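Local coordinates for putative cell adhesion protein (PDB 4GPV), which is a putative cell adhesion protein of the FimA-like major fimbrial family and probably serves as a building block of a bacterial pilus, at residues I47-F53 against P65-N71. Numbering follows the deposited sequence.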
loop_
_atom_site.group_PDB
_atom_site.type_symbol
_atom_site.label_atom_id
_atom_site.label_comp_id
_atom_site.label_asym_id
_atom_site.label_seq_id
_atom_site.Cartn_x
_atom_site.Cartn_y
_atom_site.Cartn_z
ATOM N N ILE A 47 -11.344 -6.077 -10.928
ATOM C CA ILE A 47 -10.282 -6.514 -11.830
ATOM C C ILE A 47 -10.535 -5.785 -13.131
ATOM O O ILE A 47 -11.474 -6.135 -13.839
ATOM C CB ILE A 47 -10.208 -8.064 -12.048
ATOM C CG1 ILE A 47 -9.865 -8.808 -10.736
ATOM C CG2 ILE A 47 -9.189 -8.410 -13.186
ATOM C CD1 ILE A 47 -10.046 -10.355 -10.852
ATOM N N ASN A 48 -9.748 -4.755 -13.428
ATOM C CA ASN A 48 -9.901 -4.026 -14.679
ATOM C C ASN A 48 -9.281 -4.791 -15.849
ATOM O O ASN A 48 -9.779 -4.743 -16.981
ATOM C CB ASN A 48 -9.266 -2.652 -14.569
ATOM C CG ASN A 48 -10.019 -1.815 -13.583
ATOM O OD1 ASN A 48 -11.253 -1.675 -13.692
ATOM N ND2 ASN A 48 -9.315 -1.282 -12.603
ATOM N N ASN A 49 -8.148 -5.457 -15.564
ATOM C CA ASN A 49 -7.362 -6.227 -16.518
ATOM C C ASN A 49 -6.372 -7.086 -15.755
ATOM O O ASN A 49 -6.171 -6.882 -14.538
ATOM C CB ASN A 49 -6.617 -5.292 -17.476
ATOM C CG ASN A 49 -5.782 -4.273 -16.745
ATOM O OD1 ASN A 49 -4.759 -4.610 -16.115
ATOM N ND2 ASN A 49 -6.256 -3.025 -16.758
ATOM N N TYR A 50 -5.774 -8.055 -16.438
ATOM C CA TYR A 50 -4.759 -8.880 -15.766
ATOM C C TYR A 50 -3.844 -9.525 -16.803
ATOM O O TYR A 50 -4.166 -9.548 -17.986
ATOM C CB TYR A 50 -5.413 -9.951 -14.858
ATOM C CG TYR A 50 -6.330 -10.920 -15.584
ATOM C CD1 TYR A 50 -7.673 -10.624 -15.780
ATOM C CD2 TYR A 50 -5.846 -12.131 -16.087
ATOM C CE1 TYR A 50 -8.519 -11.505 -16.458
ATOM C CE2 TYR A 50 -6.684 -13.021 -16.764
ATOM C CZ TYR A 50 -8.026 -12.708 -16.929
ATOM O OH TYR A 50 -8.880 -13.563 -17.576
ATOM N N LEU A 51 -2.714 -10.034 -16.344
ATOM C CA LEU A 51 -1.752 -10.775 -17.153
ATOM C C LEU A 51 -1.576 -12.154 -16.543
ATOM O O LEU A 51 -1.482 -12.279 -15.321
ATOM C CB LEU A 51 -0.376 -10.071 -17.255
ATOM C CG LEU A 51 -0.356 -8.618 -17.782
ATOM C CD1 LEU A 51 1.012 -7.960 -17.520
ATOM C CD2 LEU A 51 -0.657 -8.585 -19.270
ATOM N N VAL A 52 -1.467 -13.171 -17.381
ATOM C CA VAL A 52 -1.191 -14.543 -16.925
ATOM C C VAL A 52 0.135 -14.978 -17.572
ATOM O O VAL A 52 0.279 -14.935 -18.802
ATOM C CB VAL A 52 -2.315 -15.596 -17.211
ATOM C CG1 VAL A 52 -1.977 -16.971 -16.612
ATOM C CG2 VAL A 52 -3.688 -15.127 -16.727
ATOM N N PHE A 53 1.093 -15.376 -16.738
ATOM C CA PHE A 53 2.387 -15.883 -17.178
ATOM C C PHE A 53 2.449 -17.365 -16.865
ATOM O O PHE A 53 2.139 -17.764 -15.741
ATOM C CB PHE A 53 3.556 -15.152 -16.486
ATOM C CG PHE A 53 3.506 -13.649 -16.587
ATOM C CD1 PHE A 53 2.706 -12.904 -15.720
ATOM C CD2 PHE A 53 4.278 -12.975 -17.524
ATOM C CE1 PHE A 53 2.645 -11.510 -15.816
ATOM C CE2 PHE A 53 4.216 -11.576 -17.627
ATOM C CZ PHE A 53 3.400 -10.856 -16.777
ATOM N N PRO A 65 2.773 -14.107 -22.653
ATOM C CA PRO A 65 1.777 -13.806 -21.602
ATOM C C PRO A 65 0.382 -13.481 -22.137
ATOM O O PRO A 65 0.218 -12.913 -23.230
ATOM C CB PRO A 65 2.386 -12.612 -20.865
ATOM C CG PRO A 65 3.863 -12.750 -21.138
ATOM C CD PRO A 65 3.947 -13.223 -22.542
ATOM N N TYR A 66 -0.629 -13.930 -21.397
ATOM C CA TYR A 66 -2.033 -13.727 -21.737
ATOM C C TYR A 66 -2.501 -12.395 -21.191
ATOM O O TYR A 66 -2.298 -12.103 -19.997
ATOM C CB TYR A 66 -2.894 -14.878 -21.171
ATOM C CG TYR A 66 -4.378 -14.706 -21.396
ATOM C CD1 TYR A 66 -4.979 -15.131 -22.581
ATOM C CD2 TYR A 66 -5.176 -14.069 -20.450
ATOM C CE1 TYR A 66 -6.344 -14.951 -22.806
ATOM C CE2 TYR A 66 -6.537 -13.864 -20.675
ATOM C CZ TYR A 66 -7.118 -14.321 -21.846
ATOM O OH TYR A 66 -8.460 -14.133 -22.043
ATOM N N GLU A 67 -3.154 -11.601 -22.041
ATOM C CA GLU A 67 -3.712 -10.312 -21.624
ATOM C C GLU A 67 -5.223 -10.447 -21.420
ATOM O O GLU A 67 -5.972 -10.642 -22.390
ATOM C CB GLU A 67 -3.410 -9.226 -22.669
ATOM C CG GLU A 67 -1.944 -8.882 -22.810
ATOM C CD GLU A 67 -1.724 -7.765 -23.803
ATOM O OE1 GLU A 67 -1.617 -8.067 -25.013
ATOM O OE2 GLU A 67 -1.698 -6.585 -23.382
ATOM N N GLY A 68 -5.646 -10.381 -20.160
ATOM C CA GLY A 68 -7.050 -10.480 -19.783
ATOM C C GLY A 68 -7.693 -9.128 -19.578
ATOM O O GLY A 68 -7.024 -8.151 -19.214
ATOM N N SER A 69 -9.010 -9.084 -19.785
ATOM C CA SER A 69 -9.814 -7.877 -19.560
ATOM C C SER A 69 -10.480 -7.960 -18.167
ATOM O O SER A 69 -9.908 -8.560 -17.238
ATOM C CB SER A 69 -10.834 -7.705 -20.686
ATOM O OG SER A 69 -11.609 -8.881 -20.865
ATOM N N SER A 70 -11.651 -7.328 -17.999
ATOM C CA SER A 70 -12.354 -7.250 -16.722
ATOM C C SER A 70 -13.204 -8.487 -16.502
ATOM O O SER A 70 -14.410 -8.472 -16.779
ATOM C CB SER A 70 -13.220 -5.989 -16.662
ATOM O OG SER A 70 -12.520 -4.806 -17.022
ATOM N N ASN A 71 -12.568 -9.568 -16.038
ATOM C CA ASN A 71 -13.204 -10.865 -15.780
ATOM C C ASN A 71 -12.337 -11.691 -14.812
ATOM O O ASN A 71 -11.256 -11.238 -14.412
ATOM C CB ASN A 71 -13.477 -11.639 -17.095
ATOM C CG ASN A 71 -12.234 -12.081 -17.827
ATOM O OD1 ASN A 71 -11.495 -12.955 -17.367
ATOM N ND2 ASN A 71 -11.980 -11.492 -18.987
HETATM O O HOH W 1 -13.413 -2.691 -15.184
#
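The Y50 ring lies flat over the backbone of G68, whose CA sits 3.8 Å from the ring centroid and 13° off the ring normal, a CH-pi contact. With chi1 at 60°, Y50 CG stands between its own backbone N and carbonyl carbon, which brings the ring over the neighbouring strand. Its phenol then reaches N71: Y50 OH donates to N71 OD1 over 2.7 Å, the amide standing almost perpendicular to the ring. A73 N also donates to that oxygen, fixing the carboxamide where the chain turns into strand 73-76. Strands 50-56 and 66-68 form an antiparallel beta hairpin in the larger sheet; Y50 with G68 and V52 with Y66 are hydrogen-bonded pairs. On the face shared with Y50, the Y66 ring brings CE2 to 4.0 Å from Y50 CE2, and both tyrosines touch A74. L51 and E67 run side by side on the other face; E67 OE2 also accepts from L95 N. Beyond the strands, S70 OG donates 2.7 Å to N48 O from above its carbonyl plane, while one water links S70 OG to N48 OD1.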